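Local coordinates for protein xyloglucan-specific endo-beta-1,4-glucanase BoGH9A (Bacteroides ovatus, PDB 6DHT) that catalyses the endohydrolysis of beta-1,4-glucosidic linkages in the backbone of xyloglucan, releasing xyloglucan oligosaccharides, at residues L60-S65 and T71-D76; I204-N209 and L214-Q219; L319-Q322 and A327-T330; L409-K414 and G448-Y453. One frame throughout, in Å; residues are numbered along the deposited sequence.

Contact 1: residues L60-S65 and T71-D76; sequences LYTAKS and TRTTLD
The Y61 ring meets T74 at its edge: CD2 lies 4.0 Å from T74 OG1, which sits near the ring plane. Holding CG anti to the backbone N (chi1 176°) brings the ring alongside T74, and its hydroxyl reaches on to the carbonyl of Q421. The other flat group, the R72 guanidinium, has S65 OG at its edge and in its plane, with 3.8 Å between S65 OG and R72 NH2. One water joins those two atoms, and a second links R72 NH2, weakly, to S65 N. The firmer partner of R72 is D36, which forms a salt bridge with NE.

Between these groups the backbones pair. R72 N donates to A63 O at 3.0 Å and A63 N returns to R72 O, making A63 and R72 an antiparallel hydrogen-bonded pair. T74 N then bonds to Y61 O at 2.9 Å in a nearly straight line (168°). T62 and T73 form the intervening non-hydrogen-bonded pair, their side chains running together on one face of the sheet, T62 CG2 being 3.5 Å from T73 OG1. T71 CG2 rests against T62 CB, while a water spans K64 NZ and T71 OG1. Toward the other end, T73 CG2 packs on L60 CB at 3.6 Å, and L60 CD1 touches L75 CD2 at 3.7 Å; both leucines also touch F43 of strand 42-47.

This is a beta hairpin, with strand 62-63 at the margin of a four-stranded antiparallel sheet and strand 72-76 inside it next to 32-35, as befits the N-terminal immunoglobulin-like domain of this cellulase family.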
loop_
_atom_site.group_PDB
_atom_site.type_symbol
_atom_site.label_atom_id
_atom_site.label_comp_id
_atom_site.label_asym_id
_atom_site.label_seq_id
_atom_site.Cartn_x
_atom_site.Cartn_y
_atom_site.Cartn_z
ATOM N N LEU A 60 -30.767 -16.959 9.770
ATOM C CA LEU A 60 -29.653 -16.060 9.513
ATOM C C LEU A 60 -29.220 -15.291 10.746
ATOM O O LEU A 60 -30.039 -14.828 11.541
ATOM C CB LEU A 60 -30.020 -15.085 8.401
ATOM C CG LEU A 60 -30.575 -15.721 7.130
ATOM C CD1 LEU A 60 -31.082 -14.621 6.239
ATOM C CD2 LEU A 60 -29.532 -16.578 6.423
ATOM N N TYR A 61 -27.904 -15.145 10.882
ATOM C CA TYR A 61 -27.308 -14.360 11.951
ATOM C C TYR A 61 -27.441 -12.883 11.673
ATOM O O TYR A 61 -27.288 -12.439 10.532
ATOM C CB TYR A 61 -25.813 -14.702 12.070
ATOM C CG TYR A 61 -25.070 -13.877 13.092
ATOM C CD1 TYR A 61 -25.150 -14.179 14.443
ATOM C CD2 TYR A 61 -24.266 -12.804 12.709
ATOM C CE1 TYR A 61 -24.480 -13.431 15.389
ATOM C CE2 TYR A 61 -23.594 -12.043 13.652
ATOM C CZ TYR A 61 -23.689 -12.372 14.991
ATOM O OH TYR A 61 -23.027 -11.632 15.945
ATOM N N THR A 62 -27.721 -12.117 12.723
ATOM C CA THR A 62 -27.787 -10.667 12.622
ATOM C C THR A 62 -26.966 -10.055 13.738
ATOM O O THR A 62 -26.753 -10.685 14.771
ATOM C CB THR A 62 -29.234 -10.126 12.718
ATOM O OG1 THR A 62 -29.767 -10.432 14.014
ATOM C CG2 THR A 62 -30.098 -10.744 11.656
ATOM N N ALA A 63 -26.508 -8.826 13.523
ATOM C CA ALA A 63 -25.731 -8.108 14.508
ATOM C C ALA A 63 -25.814 -6.624 14.247
ATOM O O ALA A 63 -26.195 -6.194 13.158
ATOM C CB ALA A 63 -24.272 -8.550 14.461
ATOM N N LYS A 64 -25.446 -5.851 15.256
ATOM C CA LYS A 64 -25.364 -4.420 15.144
ATOM C C LYS A 64 -24.016 -3.972 15.675
ATOM O O LYS A 64 -23.448 -4.623 16.549
ATOM C CB LYS A 64 -26.490 -3.760 15.950
ATOM C CG LYS A 64 -27.888 -4.168 15.523
ATOM C CD LYS A 64 -28.941 -3.195 16.066
ATOM C CE LYS A 64 -30.356 -3.636 15.698
ATOM N NZ LYS A 64 -31.363 -2.628 16.133
ATOM N N SER A 65 -23.503 -2.874 15.124
ATOM C CA SER A 65 -22.336 -2.202 15.677
ATOM C C SER A 65 -22.783 -1.315 16.827
ATOM O O SER A 65 -23.975 -1.055 16.988
ATOM C CB SER A 65 -21.662 -1.326 14.618
ATOM O OG SER A 65 -22.543 -0.299 14.195
ATOM N N THR A 71 -29.803 -3.178 11.420
ATOM C CA THR A 71 -29.646 -4.610 11.580
ATOM C C THR A 71 -28.901 -5.133 10.360
ATOM O O THR A 71 -29.387 -5.026 9.234
ATOM C CB THR A 71 -31.000 -5.354 11.664
ATOM O OG1 THR A 71 -31.690 -4.966 12.860
ATOM C CG2 THR A 71 -30.810 -6.860 11.689
ATOM N N ARG A 72 -27.719 -5.703 10.583
ATOM C CA ARG A 72 -26.941 -6.283 9.501
ATOM C C ARG A 72 -27.122 -7.797 9.501
ATOM O O ARG A 72 -26.869 -8.446 10.511
ATOM C CB ARG A 72 -25.474 -5.909 9.697
ATOM C CG ARG A 72 -25.087 -4.582 9.104
ATOM C CD ARG A 72 -25.773 -3.352 9.716
ATOM N NE ARG A 72 -25.275 -2.153 9.047
ATOM C CZ ARG A 72 -24.402 -1.288 9.560
ATOM N NH1 ARG A 72 -23.956 -0.283 8.825
ATOM N NH2 ARG A 72 -23.964 -1.404 10.809
ATOM N N THR A 73 -27.535 -8.373 8.373
ATOM C CA THR A 73 -27.825 -9.799 8.290
ATOM C C THR A 73 -26.785 -10.501 7.421
ATOM O O THR A 73 -26.563 -10.122 6.277
ATOM C CB THR A 73 -29.240 -10.047 7.705
ATOM O OG1 THR A 73 -30.190 -9.281 8.451
ATOM C CG2 THR A 73 -29.613 -11.523 7.742
ATOM N N THR A 74 -26.185 -11.550 7.969
ATOM C CA THR A 74 -25.165 -12.310 7.267
ATOM C C THR A 74 -25.775 -13.408 6.415
ATOM O O THR A 74 -26.610 -14.196 6.886
ATOM C CB THR A 74 -24.193 -12.878 8.291
ATOM O OG1 THR A 74 -23.503 -11.789 8.911
ATOM C CG2 THR A 74 -23.189 -13.850 7.650
ATOM N N LEU A 75 -25.353 -13.449 5.157
ATOM C CA LEU A 75 -25.763 -14.453 4.200
ATOM C C LEU A 75 -24.548 -15.284 3.810
ATOM O O LEU A 75 -23.672 -14.779 3.110
ATOM C CB LEU A 75 -26.321 -13.764 2.959
ATOM C CG LEU A 75 -27.259 -12.587 3.217
ATOM C CD1 LEU A 75 -27.754 -12.024 1.897
ATOM C CD2 LEU A 75 -28.476 -12.980 4.111
ATOM N N ASP A 76 -24.492 -16.533 4.255
ATOM C CA ASP A 76 -23.328 -17.403 4.037
ATOM C C ASP A 76 -23.654 -18.508 3.032
ATOM O O ASP A 76 -24.383 -19.459 3.355
ATOM C CB ASP A 76 -22.889 -18.011 5.373
ATOM C CG ASP A 76 -21.559 -18.770 5.274
ATOM O OD1 ASP A 76 -21.118 -19.129 4.154
ATOM O OD2 ASP A 76 -20.982 -19.061 6.340
HETATM O O HOH W 1 -26.248 -16.167 8.637
HETATM O O HOH W 2 -32.654 -2.384 13.246
HETATM O O HOH W 3 -21.306 -0.529 11.535
HETATM O O HOH W 4 -25.577 -1.877 13.260
#

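Contact 2: residues I204-N209 and L214-Q219; sequences IPESNN and LLDEMQ. With CA (calcium ion), chain D; EDO (1,2-ethanediol), chain H.
D216 and N209 meet at a calcium ion. D216 OD2 binds the metal at 2.3 Å, while N209 OD1 and the backbone oxygen E206 O each stand 2.4 Å from it. A water, T211 O and D213 OD1 supply the other three oxygens. That water also donates to N209 O and, weakly, to S207 O.

The second oxygen of D216 is tied as well. N209 ND2 donates to D216 OD1 at 2.9 Å, almost straight (171°), within the plane of its own amide but from above the carboxylate plane, the two groups being turned 50° apart. Y289 OH is a further partner of D216 OD1. Both ends of the N209 amide are therefore committed, which fixes its flip. Its CG sits between the backbone N and the carbonyl carbon (chi1 70°), bringing OD1 round to the ion.

Farther out, E206 CB presses on D216 CG at 3.3 Å, and the two side chains pass antiparallel to one another. The E206 carboxylate leaves the metal alone and pairs with R119, which also takes E217. Consecutive type I turns, I204 to S207 and E206 to N209, curl the loop, and S207 OG accepts from I204 N.

Two ligand carboxylates, D213 and D216, match the charge of the calcium; the ion would probably keep D216 ionised and draw together oxygens that would otherwise repel, pinning the loop to helix 213-226.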
loop_
_atom_site.group_PDB
_atom_site.type_symbol
_atom_site.label_atom_id
_atom_site.label_comp_id
_atom_site.label_asym_id
_atom_site.label_seq_id
_atom_site.Cartn_x
_atom_site.Cartn_y
_atom_site.Cartn_z
ATOM N N ILE A 204 3.243 -2.256 -19.076
ATOM C CA ILE A 204 4.047 -1.060 -18.888
ATOM C C ILE A 204 5.178 -1.098 -19.925
ATOM O O ILE A 204 5.394 -2.124 -20.563
ATOM C CB ILE A 204 4.620 -0.964 -17.455
ATOM C CG1 ILE A 204 5.357 -2.251 -17.055
ATOM C CG2 ILE A 204 3.505 -0.662 -16.471
ATOM C CD1 ILE A 204 6.127 -2.149 -15.759
ATOM N N PRO A 205 5.900 0.011 -20.110
ATOM C CA PRO A 205 6.946 0.017 -21.138
ATOM C C PRO A 205 7.973 -1.103 -20.948
ATOM O O PRO A 205 8.579 -1.564 -21.925
ATOM C CB PRO A 205 7.564 1.408 -20.994
ATOM C CG PRO A 205 6.446 2.240 -20.469
ATOM C CD PRO A 205 5.713 1.342 -19.521
ATOM N N GLU A 206 8.124 -1.561 -19.711
ATOM C CA GLU A 206 9.143 -2.546 -19.366
ATOM C C GLU A 206 8.588 -3.979 -19.363
ATOM O O GLU A 206 9.260 -4.904 -18.883
ATOM C CB GLU A 206 9.789 -2.205 -18.014
ATOM C CG GLU A 206 10.354 -0.766 -17.926
ATOM C CD GLU A 206 9.304 0.326 -17.687
ATOM O OE1 GLU A 206 8.119 0.016 -17.416
ATOM O OE2 GLU A 206 9.690 1.528 -17.763
ATOM N N SER A 207 7.386 -4.170 -19.895
ATOM C CA SER A 207 6.751 -5.486 -19.857
ATOM C C SER A 207 7.413 -6.528 -20.758
ATOM O O SER A 207 7.163 -7.715 -20.589
ATOM C CB SER A 207 5.261 -5.423 -20.183
ATOM O OG SER A 207 4.529 -4.834 -19.107
ATOM N N ASN A 208 8.261 -6.101 -21.688
ATOM C CA ASN A 208 8.893 -7.072 -22.596
ATOM C C ASN A 208 10.379 -7.276 -22.348
ATOM O O ASN A 208 11.065 -7.888 -23.168
ATOM C CB ASN A 208 8.615 -6.702 -24.055
ATOM C CG ASN A 208 7.141 -6.849 -24.416
ATOM O OD1 ASN A 208 6.547 -5.954 -25.014
ATOM N ND2 ASN A 208 6.539 -7.970 -24.028
ATOM N N ASN A 209 10.875 -6.812 -21.207
ATOM C CA ASN A 209 12.263 -7.062 -20.850
ATOM C C ASN A 209 12.384 -8.363 -20.051
ATOM O O ASN A 209 11.448 -9.148 -20.021
ATOM C CB ASN A 209 12.882 -5.865 -20.125
ATOM C CG ASN A 209 12.331 -5.653 -18.726
ATOM O OD1 ASN A 209 11.630 -6.504 -18.156
ATOM N ND2 ASN A 209 12.675 -4.511 -18.161
ATOM N N LEU A 214 6.924 -5.821 -11.474
ATOM C CA LEU A 214 6.921 -5.149 -10.175
ATOM C C LEU A 214 8.270 -4.498 -9.913
ATOM O O LEU A 214 8.317 -3.348 -9.457
ATOM C CB LEU A 214 6.528 -6.075 -9.030
ATOM C CG LEU A 214 6.476 -5.424 -7.643
ATOM C CD1 LEU A 214 5.390 -6.127 -6.824
ATOM C CD2 LEU A 214 7.781 -5.448 -6.920
ATOM N N LEU A 215 9.371 -5.201 -10.203
ATOM C CA LEU A 215 10.689 -4.635 -9.969
ATOM C C LEU A 215 10.998 -3.510 -10.949
ATOM O O LEU A 215 11.610 -2.526 -10.554
ATOM C CB LEU A 215 11.763 -5.704 -10.078
ATOM C CG LEU A 215 11.753 -6.774 -8.992
ATOM C CD1 LEU A 215 12.974 -7.708 -9.153
ATOM C CD2 LEU A 215 11.700 -6.197 -7.577
ATOM N N ASP A 216 10.567 -3.625 -12.204
ATOM C CA ASP A 216 10.705 -2.480 -13.120
ATOM C C ASP A 216 10.071 -1.231 -12.536
ATOM O O ASP A 216 10.638 -0.119 -12.576
ATOM C CB ASP A 216 10.085 -2.733 -14.479
ATOM C CG ASP A 216 10.797 -3.820 -15.272
ATOM O OD1 ASP A 216 12.043 -3.766 -15.426
ATOM O OD2 ASP A 216 10.078 -4.711 -15.746
ATOM N N GLU A 217 8.863 -1.392 -12.017
ATOM C CA GLU A 217 8.163 -0.247 -11.472
ATOM C C GLU A 217 8.894 0.339 -10.264
ATOM O O GLU A 217 9.091 1.557 -10.189
ATOM C CB GLU A 217 6.713 -0.587 -11.110
ATOM C CG GLU A 217 5.861 0.663 -10.819
ATOM C CD GLU A 217 5.783 1.590 -12.029
ATOM O OE1 GLU A 217 5.412 1.104 -13.125
ATOM O OE2 GLU A 217 6.145 2.791 -11.899
ATOM N N MET A 218 9.320 -0.522 -9.341
ATOM C CA MET A 218 10.051 -0.041 -8.200
ATOM C C MET A 218 11.273 0.719 -8.660
ATOM O O MET A 218 11.597 1.754 -8.093
ATOM C CB MET A 218 10.468 -1.174 -7.250
ATOM C CG MET A 218 9.349 -2.102 -6.759
ATOM S SD MET A 218 8.007 -1.299 -5.865
ATOM C CE MET A 218 6.791 -1.143 -7.161
ATOM N N GLN A 219 11.975 0.182 -9.660
ATOM C CA GLN A 219 13.232 0.800 -10.076
ATOM C C GLN A 219 13.022 2.208 -10.589
ATOM O O GLN A 219 13.906 3.061 -10.442
ATOM C CB GLN A 219 13.919 -0.055 -11.143
ATOM C CG GLN A 219 15.434 -0.216 -10.923
ATOM C CD GLN A 219 16.273 1.027 -11.245
ATOM O OE1 GLN A 219 16.086 1.695 -12.271
ATOM N NE2 GLN A 219 17.201 1.342 -10.353
HETATM CA CA CA D . 9.506 -6.455 -17.125
HETATM C C1 EDO H . 10.222 -12.420 -17.314
HETATM O O1 EDO H . 10.415 -11.054 -17.697
HETATM C C2 EDO H . 10.723 -12.566 -15.884
HETATM O O2 EDO H . 9.907 -11.739 -15.056
HETATM O O HOH W 5 9.056 -8.360 -18.448
#

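Contact 3: residues L319-Q322 and A327-T330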
loop_
_atom_site.group_PDB
_atom_site.type_symbol
_atom_site.label_atom_id
_atom_site.label_comp_id
_atom_site.label_asym_id
_atom_site.label_seq_id
_atom_site.Cartn_x
_atom_site.Cartn_y
_atom_site.Cartn_z
ATOM N N LEU A 319 9.786 24.078 12.391
ATOM C CA LEU A 319 11.088 24.607 12.781
ATOM C C LEU A 319 11.918 25.007 11.578
ATOM O O LEU A 319 12.692 25.957 11.640
ATOM C CB LEU A 319 11.866 23.586 13.594
ATOM C CG LEU A 319 11.258 23.178 14.925
ATOM C CD1 LEU A 319 12.233 22.254 15.625
ATOM C CD2 LEU A 319 10.924 24.394 15.795
ATOM N N LEU A 320 11.772 24.270 10.485
ATOM C CA LEU A 320 12.510 24.560 9.272
ATOM C C LEU A 320 12.060 25.914 8.739
ATOM O O LEU A 320 12.873 26.717 8.279
ATOM C CB LEU A 320 12.252 23.459 8.242
ATOM C CG LEU A 320 12.981 23.525 6.902
ATOM C CD1 LEU A 320 13.141 22.107 6.344
ATOM C CD2 LEU A 320 12.234 24.400 5.902
ATOM N N ASN A 321 10.758 26.161 8.812
ATOM C CA ASN A 321 10.185 27.387 8.269
ATOM C C ASN A 321 10.577 28.631 9.070
ATOM O O ASN A 321 10.508 29.745 8.553
ATOM C CB ASN A 321 8.669 27.252 8.177
ATOM C CG ASN A 321 8.237 26.317 7.061
ATOM O OD1 ASN A 321 8.990 26.083 6.121
ATOM N ND2 ASN A 321 7.008 25.817 7.146
ATOM N N GLN A 322 10.989 28.438 10.319
ATOM C CA GLN A 322 11.441 29.546 11.163
ATOM C C GLN A 322 12.872 29.948 10.880
ATOM O O GLN A 322 13.314 31.009 11.314
ATOM C CB GLN A 322 11.315 29.161 12.626
ATOM C CG GLN A 322 9.882 29.049 13.063
ATOM C CD GLN A 322 9.740 28.697 14.521
ATOM O OE1 GLN A 322 10.702 28.283 15.169
ATOM N NE2 GLN A 322 8.535 28.863 15.050
ATOM N N ALA A 327 9.302 29.242 2.751
ATOM C CA ALA A 327 8.657 28.300 3.641
ATOM C C ALA A 327 8.132 27.138 2.802
ATOM O O ALA A 327 7.718 27.328 1.660
ATOM C CB ALA A 327 7.533 28.966 4.385
ATOM N N ILE A 328 8.181 25.939 3.374
ATOM C CA ILE A 328 7.697 24.726 2.719
ATOM C C ILE A 328 6.424 24.286 3.417
ATOM O O ILE A 328 6.407 24.178 4.638
ATOM C CB ILE A 328 8.745 23.611 2.843
ATOM C CG1 ILE A 328 10.107 24.074 2.316
ATOM C CG2 ILE A 328 8.258 22.341 2.129
ATOM C CD1 ILE A 328 10.141 24.406 0.847
ATOM N N ALA A 329 5.343 24.032 2.667
ATOM C CA ALA A 329 4.052 23.708 3.271
ATOM C C ALA A 329 3.392 22.434 2.741
ATOM O O ALA A 329 2.204 22.213 2.943
ATOM C CB ALA A 329 3.094 24.882 3.083
ATOM N N THR A 330 4.196 21.607 2.084
ATOM C CA THR A 330 3.714 20.348 1.514
ATOM C C THR A 330 3.886 19.240 2.557
ATOM O O THR A 330 4.211 19.522 3.690
ATOM C CB THR A 330 4.482 20.025 0.256
ATOM O OG1 THR A 330 5.861 19.946 0.579
ATOM C CG2 THR A 330 4.274 21.116 -0.793
#
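The N321 amide grips the backbone of I328 with both its ends. I328 N donates to N321 OD1 at 2.9 Å, and N321 ND2 donates back to I328 O at 3.1 Å. Both bonds are fairly straight, at about 165°. I328 O lies in the plane of the N321 amide, though ND2 stands off the plane of the I328 carbonyl, and I328 N approaches OD1 tilted by 33° from the carbonyl plane. Having CG anti to its carbonyl carbon (chi1 -72°), N321 sends the amide off the helix toward the loop. With both ends in use, the rotation of the group is settled. An alanine at N321 is likely to leave the N-H and the C=O of I328 without these mates and the loop less firmly fixed to helix 317-321.

Around this pair the packing is light. A327 CA comes within 3.3 Å of N321 OD1, and L320 CD2 touches I328 CG1 at 4.2 Å. I328 also leans on K239 and T241 of strand 239-241.

An asparagine side chain standing in for a neighbouring strand, one bond in each direction to a single residue, is the pattern here; it anchors the loop that follows helix 317-321, and the I328 side chain of that loop lies about 10 Å from that of D171, the predicted nucleophile.

Contact 4: residues L409-K414 and G448-Y453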
loop_
_atom_site.group_PDB
_atom_site.type_symbol
_atom_site.label_atom_id
_atom_site.label_comp_id
_atom_site.label_asym_id
_atom_site.label_seq_id
_atom_site.Cartn_x
_atom_site.Cartn_y
_atom_site.Cartn_z
ATOM N N LEU A 409 2.010 -13.592 16.045
ATOM C CA LEU A 409 0.871 -14.472 16.289
ATOM C C LEU A 409 0.001 -13.961 17.426
ATOM O O LEU A 409 -1.224 -14.164 17.412
ATOM C CB LEU A 409 1.346 -15.883 16.572
ATOM C CG LEU A 409 2.044 -16.501 15.362
ATOM C CD1 LEU A 409 2.436 -17.930 15.691
ATOM C CD2 LEU A 409 1.194 -16.473 14.097
ATOM N N LYS A 410 0.613 -13.307 18.398
ATOM C CA LYS A 410 -0.124 -12.703 19.501
ATOM C C LYS A 410 -1.015 -11.597 18.961
ATOM O O LYS A 410 -2.179 -11.468 19.357
ATOM C CB LYS A 410 0.827 -12.110 20.534
ATOM C CG LYS A 410 1.411 -13.110 21.490
ATOM C CD LYS A 410 2.175 -12.378 22.590
ATOM C CE LYS A 410 2.996 -13.341 23.427
ATOM N NZ LYS A 410 3.982 -12.641 24.301
ATOM N N TYR A 411 -0.451 -10.782 18.076
ATOM C CA TYR A 411 -1.191 -9.718 17.408
ATOM C C TYR A 411 -2.330 -10.320 16.601
ATOM O O TYR A 411 -3.468 -9.835 16.710
ATOM C CB TYR A 411 -0.252 -8.895 16.516
ATOM C CG TYR A 411 -0.937 -8.061 15.458
ATOM C CD1 TYR A 411 -1.196 -8.593 14.219
ATOM C CD2 TYR A 411 -1.263 -6.753 15.695
ATOM C CE1 TYR A 411 -1.802 -7.839 13.238
ATOM C CE2 TYR A 411 -1.872 -5.990 14.732
ATOM C CZ TYR A 411 -2.132 -6.550 13.501
ATOM O OH TYR A 411 -2.746 -5.775 12.533
ATOM N N ALA A 412 -2.050 -11.351 15.812
ATOM C CA ALA A 412 -3.030 -11.939 14.901
ATOM C C ALA A 412 -4.194 -12.550 15.669
ATOM O O ALA A 412 -5.349 -12.395 15.297
ATOM C CB ALA A 412 -2.395 -12.984 14.020
ATOM N N ASP A 413 -3.893 -13.246 16.752
ATOM C CA ASP A 413 -4.944 -13.875 17.540
ATOM C C ASP A 413 -5.877 -12.828 18.112
ATOM O O ASP A 413 -7.096 -13.037 18.160
ATOM C CB ASP A 413 -4.346 -14.717 18.670
ATOM C CG ASP A 413 -3.610 -15.932 18.162
ATOM O OD1 ASP A 413 -3.802 -16.318 16.992
ATOM O OD2 ASP A 413 -2.832 -16.532 18.942
ATOM N N LYS A 414 -5.332 -11.697 18.524
ATOM C CA LYS A 414 -6.143 -10.624 19.090
ATOM C C LYS A 414 -7.033 -9.998 18.008
ATOM O O LYS A 414 -8.214 -9.730 18.230
ATOM C CB LYS A 414 -5.250 -9.567 19.734
ATOM C CG LYS A 414 -5.946 -8.689 20.767
ATOM C CD LYS A 414 -4.969 -7.711 21.442
ATOM C CE LYS A 414 -3.856 -8.434 22.200
ATOM N NZ LYS A 414 -4.382 -9.398 23.213
ATOM N N GLY A 448 -4.768 -7.084 7.172
ATOM C CA GLY A 448 -4.813 -8.210 6.253
ATOM C C GLY A 448 -3.449 -8.762 5.890
ATOM O O GLY A 448 -3.251 -9.969 5.900
ATOM N N VAL A 449 -2.515 -7.882 5.546
ATOM C CA VAL A 449 -1.148 -8.293 5.209
ATOM C C VAL A 449 -0.536 -9.042 6.402
ATOM O O VAL A 449 0.114 -10.083 6.229
ATOM C CB VAL A 449 -0.280 -7.078 4.825
ATOM C CG1 VAL A 449 1.187 -7.479 4.657
ATOM C CG2 VAL A 449 -0.758 -6.444 3.540
ATOM N N SER A 450 -0.705 -8.493 7.599
ATOM C CA SER A 450 -0.198 -9.104 8.833
ATOM C C SER A 450 -0.784 -10.505 9.037
ATOM O O SER A 450 -0.066 -11.472 9.382
ATOM C CB SER A 450 -0.465 -8.206 10.026
ATOM O OG SER A 450 0.082 -6.928 9.840
ATOM N N LEU A 451 -2.090 -10.650 8.808
ATOM C CA LEU A 451 -2.742 -11.964 8.921
ATOM C C LEU A 451 -2.236 -12.938 7.886
ATOM O O LEU A 451 -2.081 -14.134 8.166
ATOM C CB LEU A 451 -4.268 -11.777 8.794
ATOM C CG LEU A 451 -4.901 -11.092 9.998
ATOM C CD1 LEU A 451 -6.315 -10.640 9.680
ATOM C CD2 LEU A 451 -4.898 -12.032 11.219
ATOM N N MET A 452 -1.986 -12.469 6.676
ATOM C CA MET A 452 -1.426 -13.308 5.640
ATOM C C MET A 452 -0.033 -13.823 6.075
ATOM O O MET A 452 0.296 -15.006 5.918
ATOM C CB MET A 452 -1.403 -12.496 4.327
ATOM C CG MET A 452 -0.893 -13.214 3.100
ATOM S SD MET A 452 0.905 -13.373 3.007
ATOM C CE MET A 452 1.371 -11.632 2.884
ATOM N N TYR A 453 0.795 -12.944 6.636
ATOM C CA TYR A 453 2.077 -13.402 7.166
ATOM C C TYR A 453 1.884 -14.406 8.295
ATOM O O TYR A 453 2.621 -15.385 8.389
ATOM C CB TYR A 453 2.915 -12.241 7.701
ATOM C CG TYR A 453 3.810 -11.586 6.662
ATOM C CD1 TYR A 453 5.065 -12.099 6.377
ATOM C CD2 TYR A 453 3.377 -10.488 5.945
ATOM C CE1 TYR A 453 5.879 -11.509 5.413
ATOM C CE2 TYR A 453 4.175 -9.886 4.984
ATOM C CZ TYR A 453 5.418 -10.413 4.722
ATOM O OH TYR A 453 6.238 -9.837 3.768
#
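Y411 and S450 make the closest touch, and it is a van der Waals one: Y411 CE1 rests 3.5 Å from S450 CB, which approaches the ring obliquely. The tyrosine gets there because its CG is anti to the backbone N (chi1 162°), laying the ring across toward helix 439-458. The second apolar meeting is A412 CB with L451 CD2, at 3.9 Å; L451 CD2 also lies 4.1 Å from A412 O. The small A412 lets the backbones come near, with A412 CA and L451 CA 6.0 Å apart.

No hydrogen bond links the two segments, and the polar ends turn to other partners. S450 OG, although only 4.1 Å from Y411 OH, bonds instead to Y370 OH and to the carbonyl of N446 one turn back in its own helix. Y411 OH bonds to a di(hydroxyethyl)ether molecule, probably left from the crystallisation liquor.

Among the aromatic contacts, the Y411 ring stands edge-to-face with that of Y370, so Y370 serves both sides: its ring meets Y411 and its hydroxyl holds S450. Putting a serine in place of Y411 would probably open a gap beside S450 CB and rob Y370 of its ring partner.

The contact joins helix 395-416 to helix 439-458, within the (alpha/alpha)6 barrel fold of glycosyl hydrolase family 9. Helix 461-474 flanks it, Y463 touching A412 while N466 and A467 meet L451. From another side of helix 439-458, V449 packs on both helix 176-192 and helix 551-567, so that helix 439-458 lies between these and helix 395-416.

Overall arrangement
Contacts 2 and 4 are the buried ones, while contacts 1 and 3 are partly exposed and lie farther from the centre of the chain. No two contacts share an element. Contact 1 belongs to the N-terminal immunoglobulin-like domain, and the other three to the glycosyl hydrolase family 9 domain; contact 1 comes nearest to contact 4, about 15 Å between nearest atoms. Chemistry follows place: backbone pairing and threonine packing in the hairpin, metal coordination where a loop meets a helix, an amide bridging a helix and a loop, and van der Waals contact without hydrogen bonds between two helices. Contacts 1 and 2 lie on opposite sides of the chain's centre.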